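Local coordinates for carbohydrate kinase, FGGY (PDB 3IFR), which probably phosphorylates D-xylulose, as a xylulose kinase of the FGGY carbohydrate kinase family, at residues Leu341-Tyr346 / Arg377-Ala382; Pro357-Thr362 / Ala487-Leu492. All blocks are in the same frame, centred on the assembly; numbering follows the deposited sequence.

Contact 1 of 2, residues Leu341-Tyr346 / Arg377-Ala382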
loop_
_atom_site.group_PDB
_atom_site.type_symbol
_atom_site.label_atom_id
_atom_site.label_comp_id
_atom_site.label_asym_id
_atom_site.label_seq_id
_atom_site.Cartn_x
_atom_site.Cartn_y
_atom_site.Cartn_z
ATOM N N LEU A 341 -4.738 -7.179 -31.230
ATOM C CA LEU A 341 -4.075 -7.853 -30.129
ATOM C C LEU A 341 -4.931 -7.656 -28.888
ATOM O O LEU A 341 -5.477 -6.565 -28.683
ATOM C CB LEU A 341 -2.695 -7.248 -29.883
ATOM C CG LEU A 341 -1.534 -7.878 -30.647
ATOM C CD1 LEU A 341 -0.191 -7.442 -30.095
ATOM C CD2 LEU A 341 -1.655 -9.352 -30.473
ATOM N N VAL A 342 -5.072 -8.703 -28.075
ATOM C CA VAL A 342 -5.730 -8.561 -26.786
ATOM C C VAL A 342 -4.910 -9.304 -25.768
ATOM O O VAL A 342 -4.673 -10.487 -25.939
ATOM C CB VAL A 342 -7.149 -9.171 -26.785
ATOM C CG1 VAL A 342 -7.860 -8.826 -25.493
ATOM C CG2 VAL A 342 -7.942 -8.685 -27.972
ATOM N N CYS A 343 -4.497 -8.627 -24.704
ATOM C CA CYS A 343 -3.703 -9.251 -23.650
ATOM C C CYS A 343 -4.419 -9.313 -22.268
ATOM O O CYS A 343 -5.020 -8.331 -21.818
ATOM C CB CYS A 343 -2.348 -8.541 -23.559
ATOM S SG CYS A 343 -1.406 -8.759 -22.054
ATOM N N LEU A 344 -4.377 -10.479 -21.622
ATOM C CA LEU A 344 -4.694 -10.578 -20.214
ATOM C C LEU A 344 -3.395 -10.555 -19.431
ATOM O O LEU A 344 -2.531 -11.406 -19.636
ATOM C CB LEU A 344 -5.420 -11.883 -19.932
ATOM C CG LEU A 344 -6.746 -12.018 -20.655
ATOM C CD1 LEU A 344 -7.253 -13.420 -20.473
ATOM C CD2 LEU A 344 -7.763 -10.987 -20.128
ATOM N N PRO A 345 -3.258 -9.607 -18.495
ATOM C CA PRO A 345 -1.966 -9.385 -17.827
ATOM C C PRO A 345 -1.834 -10.074 -16.480
ATOM O O PRO A 345 -1.269 -9.465 -15.570
ATOM C CB PRO A 345 -1.972 -7.876 -17.577
ATOM C CG PRO A 345 -3.474 -7.476 -17.625
ATOM C CD PRO A 345 -4.285 -8.659 -18.034
ATOM N N TYR A 346 -2.302 -11.309 -16.347
ATOM C CA TYR A 346 -2.253 -12.005 -15.057
ATOM C C TYR A 346 -1.103 -13.036 -14.896
ATOM O O TYR A 346 -1.328 -14.252 -14.734
ATOM C CB TYR A 346 -3.629 -12.606 -14.762
ATOM C CG TYR A 346 -4.777 -11.650 -15.081
ATOM C CD1 TYR A 346 -4.798 -10.358 -14.564
ATOM C CD2 TYR A 346 -5.829 -12.042 -15.901
ATOM C CE1 TYR A 346 -5.835 -9.487 -14.850
ATOM C CE2 TYR A 346 -6.867 -11.175 -16.206
ATOM C CZ TYR A 346 -6.867 -9.898 -15.679
ATOM O OH TYR A 346 -7.907 -9.040 -15.969
ATOM N N ARG A 377 2.629 -2.575 -26.741
ATOM C CA ARG A 377 1.436 -1.757 -26.635
ATOM C C ARG A 377 0.292 -2.510 -25.998
ATOM O O ARG A 377 -0.364 -2.020 -25.081
ATOM C CB ARG A 377 1.002 -1.251 -28.005
ATOM C CG ARG A 377 -0.297 -0.460 -27.915
ATOM C CD ARG A 377 -0.366 0.599 -28.966
ATOM N NE ARG A 377 -1.386 1.562 -28.603
ATOM C CZ ARG A 377 -1.190 2.875 -28.511
ATOM N NH1 ARG A 377 0.009 3.405 -28.762
ATOM N NH2 ARG A 377 -2.208 3.649 -28.167
ATOM N N ALA A 378 0.086 -3.731 -26.480
ATOM C CA ALA A 378 -0.990 -4.565 -26.000
ATOM C C ALA A 378 -0.826 -4.735 -24.504
ATOM O O ALA A 378 -1.804 -4.701 -23.775
ATOM C CB ALA A 378 -0.963 -5.911 -26.687
ATOM N N LEU A 379 0.406 -4.913 -24.042
ATOM C CA LEU A 379 0.625 -5.070 -22.600
ATOM C C LEU A 379 0.318 -3.763 -21.897
ATOM O O LEU A 379 -0.320 -3.767 -20.837
ATOM C CB LEU A 379 2.049 -5.518 -22.240
ATOM C CG LEU A 379 2.181 -5.600 -20.703
ATOM C CD1 LEU A 379 1.060 -6.453 -20.120
ATOM C CD2 LEU A 379 3.555 -6.075 -20.164
ATOM N N LEU A 380 0.788 -2.652 -22.478
ATOM C CA LEU A 380 0.528 -1.347 -21.898
ATOM C C LEU A 380 -0.982 -1.133 -21.735
ATOM O O LEU A 380 -1.456 -0.694 -20.685
ATOM C CB LEU A 380 1.106 -0.233 -22.755
ATOM C CG LEU A 380 2.623 -0.096 -22.731
ATOM C CD1 LEU A 380 3.080 1.261 -23.267
ATOM C CD2 LEU A 380 3.124 -0.329 -21.346
ATOM N N GLU A 381 -1.721 -1.485 -22.780
ATOM C CA GLU A 381 -3.138 -1.250 -22.829
ATOM C C GLU A 381 -3.846 -2.185 -21.872
ATOM O O GLU A 381 -4.784 -1.773 -21.162
ATOM C CB GLU A 381 -3.632 -1.454 -24.245
ATOM C CG GLU A 381 -3.144 -0.367 -25.193
ATOM C CD GLU A 381 -3.612 -0.563 -26.604
ATOM O OE1 GLU A 381 -4.016 -1.715 -26.922
ATOM O OE2 GLU A 381 -3.605 0.433 -27.388
ATOM N N ALA A 382 -3.408 -3.446 -21.837
ATOM C CA ALA A 382 -3.983 -4.398 -20.890
ATOM C C ALA A 382 -3.842 -3.900 -19.428
ATOM O O ALA A 382 -4.792 -3.954 -18.645
ATOM C CB ALA A 382 -3.402 -5.824 -21.080
HETATM O O HOH W 1 -4.248 -4.315 -27.091
HETATM O O HOH W 2 -4.378 -5.317 -24.566
#
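Cys343 and Ala382 meet in a buried strand-on-helix contact of the C-terminal domain, where short strand 342-344 lies across helix 372-397. The axes of strand 342-344 and helix segment 377-382 come within 7.4 Å and cross at -56°. Alternate residues Leu341, Cys343 and Pro345 face the helix. Two alanines one turn apart, Ala378 and Ala382, let the strand come close. SG of Cys343 is anti to its backbone N (chi1 162°). This lays SG against Ala382 CB at 3.7 Å and Leu379 CD1 at 3.9 Å. Leu341 covers the Ala378 methyl with CB and CD1, the latter at 3.8 Å. Pro345 CG rests on Ala382 CB at the other end. One water gives hydrogen bonds to Leu341 O and to Glu381 OE1, the latter at 2.6 Å. A second gives one to Ala378 O and takes a weak one from Cys343 N. Arg377 NE holds the other carboxylate oxygen, Glu381 OE2, in a salt bridge of 2.8 Å, meeting it from above the carboxylate plane. Tyr478 and Gly337 also bond to that oxygen. Strand 342-344 pairs with strand 362-364, so this is a two-stranded antiparallel sheet packed on a helix of an actin-like ATPase domain.

Contact 2 of 2, residues Pro357-Thr362 / Ala487-Leu492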
loop_
_atom_site.group_PDB
_atom_site.type_symbol
_atom_site.label_atom_id
_atom_site.label_comp_id
_atom_site.label_asym_id
_atom_site.label_seq_id
_atom_site.Cartn_x
_atom_site.Cartn_y
_atom_site.Cartn_z
ATOM N N PRO A 357 -8.519 -15.467 -9.346
ATOM C CA PRO A 357 -8.007 -16.812 -9.462
ATOM C C PRO A 357 -6.587 -16.860 -9.881
ATOM O O PRO A 357 -5.939 -15.828 -9.973
ATOM C CB PRO A 357 -8.748 -17.297 -10.684
ATOM C CG PRO A 357 -8.565 -16.267 -11.543
ATOM C CD PRO A 357 -8.640 -14.963 -10.711
ATOM N N PHE A 358 -6.150 -18.074 -10.202
ATOM C CA PHE A 358 -4.956 -18.251 -10.995
ATOM C C PHE A 358 -5.199 -18.411 -12.510
ATOM O O PHE A 358 -5.181 -19.465 -13.104
ATOM C CB PHE A 358 -3.917 -19.147 -10.367
ATOM C CG PHE A 358 -2.991 -18.404 -9.476
ATOM C CD1 PHE A 358 -1.621 -18.614 -9.520
ATOM C CD2 PHE A 358 -3.478 -17.448 -8.623
ATOM C CE1 PHE A 358 -0.744 -17.906 -8.702
ATOM C CE2 PHE A 358 -2.610 -16.714 -7.800
ATOM C CZ PHE A 358 -1.232 -16.958 -7.844
ATOM N N ALA A 359 -5.482 -17.250 -13.066
ATOM C CA ALA A 359 -5.512 -16.970 -14.453
ATOM C C ALA A 359 -4.059 -16.739 -14.829
ATOM O O ALA A 359 -3.253 -16.517 -13.967
ATOM C CB ALA A 359 -6.294 -15.753 -14.653
ATOM N N SER A 360 -3.720 -16.789 -16.091
ATOM C CA SER A 360 -2.342 -16.561 -16.423
ATOM C C SER A 360 -2.213 -15.622 -17.569
ATOM O O SER A 360 -3.144 -15.415 -18.270
ATOM C CB SER A 360 -1.728 -17.865 -16.785
ATOM O OG SER A 360 -2.592 -18.484 -17.657
ATOM N N GLY A 361 -1.053 -15.050 -17.746
ATOM C CA GLY A 361 -0.796 -14.132 -18.855
ATOM C C GLY A 361 -1.279 -14.700 -20.175
ATOM O O GLY A 361 -1.020 -15.869 -20.497
ATOM N N THR A 362 -2.033 -13.892 -20.917
ATOM C CA THR A 362 -2.514 -14.316 -22.229
ATOM C C THR A 362 -2.298 -13.271 -23.337
ATOM O O THR A 362 -2.592 -12.109 -23.149
ATOM C CB THR A 362 -3.983 -14.667 -22.127
ATOM O OG1 THR A 362 -4.141 -15.612 -21.063
ATOM C CG2 THR A 362 -4.488 -15.257 -23.426
ATOM N N ALA A 487 -14.366 -10.098 -22.152
ATOM C CA ALA A 487 -14.865 -11.299 -22.769
ATOM C C ALA A 487 -13.748 -12.332 -22.967
ATOM O O ALA A 487 -14.023 -13.550 -22.993
ATOM C CB ALA A 487 -15.527 -10.965 -24.097
ATOM N N LEU A 488 -12.505 -11.876 -23.101
ATOM C CA LEU A 488 -11.384 -12.810 -23.193
ATOM C C LEU A 488 -11.329 -13.608 -21.881
ATOM O O LEU A 488 -11.387 -14.828 -21.888
ATOM C CB LEU A 488 -10.062 -12.102 -23.475
ATOM C CG LEU A 488 -8.863 -13.043 -23.684
ATOM C CD1 LEU A 488 -9.198 -14.267 -24.565
ATOM C CD2 LEU A 488 -7.686 -12.252 -24.268
ATOM N N TYR A 489 -11.308 -12.890 -20.760
ATOM C CA TYR A 489 -11.241 -13.503 -19.445
ATOM C C TYR A 489 -12.416 -14.397 -19.096
ATOM O O TYR A 489 -12.234 -15.491 -18.559
ATOM C CB TYR A 489 -11.128 -12.447 -18.375
ATOM C CG TYR A 489 -11.009 -13.042 -17.028
ATOM C CD1 TYR A 489 -9.907 -13.809 -16.694
ATOM C CD2 TYR A 489 -12.008 -12.870 -16.083
ATOM C CE1 TYR A 489 -9.773 -14.369 -15.448
ATOM C CE2 TYR A 489 -11.894 -13.433 -14.826
ATOM C CZ TYR A 489 -10.769 -14.180 -14.512
ATOM O OH TYR A 489 -10.646 -14.753 -13.265
ATOM N N ALA A 490 -13.623 -13.925 -19.361
ATOM C CA ALA A 490 -14.788 -14.762 -19.133
ATOM C C ALA A 490 -14.730 -16.037 -20.005
ATOM O O ALA A 490 -15.126 -17.109 -19.597
ATOM C CB ALA A 490 -16.068 -13.967 -19.389
ATOM N N THR A 491 -14.218 -15.909 -21.211
ATOM C CA THR A 491 -14.158 -17.055 -22.096
ATOM C C THR A 491 -13.100 -18.053 -21.635
ATOM O O THR A 491 -13.320 -19.259 -21.691
ATOM C CB THR A 491 -13.876 -16.624 -23.551
ATOM O OG1 THR A 491 -14.975 -15.835 -24.042
ATOM C CG2 THR A 491 -13.718 -17.839 -24.446
ATOM N N LEU A 492 -11.956 -17.545 -21.185
ATOM C CA LEU A 492 -10.842 -18.388 -20.753
ATOM C C LEU A 492 -10.969 -18.866 -19.306
ATOM O O LEU A 492 -10.117 -19.594 -18.831
ATOM C CB LEU A 492 -9.515 -17.646 -20.910
ATOM C CG LEU A 492 -9.011 -17.423 -22.340
ATOM C CD1 LEU A 492 -7.722 -16.605 -22.332
ATOM C CD2 LEU A 492 -8.781 -18.771 -23.041
#
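Tyr489 points its hydroxyl end at Pro357, and the two side chains approach from opposite directions. The contact joins the loop leading into strand 362-364, the second strand of a two-stranded antiparallel sheet, to C-terminal helix 475-496. It is partly buried and apolar.

The Tyr489 ring is used at its edge. CG is anti to the backbone N (chi1 -178°), which carries the ring off the helix toward the loop. Ala359 CB lies near the ring plane, 3.8 Å from Tyr489 CE1. Pro357 CG is also near that plane, beyond the hydroxyl end. Tyr489 OH is close to two proline ring carbons, with Pro357 CD at 3.3 Å. The loop therefore borders the rim of the ring and does not stack on it. Phe496, further along the helix, touches both Ala359 and Tyr489.

A second patch lies at the start of the strand. Thr362 and Leu492 reach toward each other tip to tip, the methyl CG2 of the threonine leading. Leu488, one turn earlier than Leu492, sits farther from that methyl, with its CD2 4.5 Å from Thr362 CG2. Both leucines also pack on Leu344 of the partner strand.

The threonine's rotation is fixed in part by its own loop. Thr362 OG1 donates to Ser360 O at 3.0 Å, tilted 31° from the carbonyl plane, while Thr362 CG2 meets Leu492 CD1 at 3.7 Å.

Contacts 1 and 2 lie 12 Å apart, centre to centre, and share the small antiparallel sheet. Contact 1 packs strand 342-344 on helix 372-397; contact 2 sets the loop before strand 362-364, and that strand's first residue, against helix 475-496. A probable hydrogen bond from Thr362 N to Leu344 O, 2.8 Å, ties them. Val342 and Leu344 face away from helix 372-397, toward helix 475-496. The sheet thus lies between the two helices. All touching residues of contact 1 are buried; two waters bridge its segments, and a salt bridge within the helix lies beside the apolar packing. Contact 2 is nearer the surface, and a tyrosine ring edge and methyl groups do the touching there.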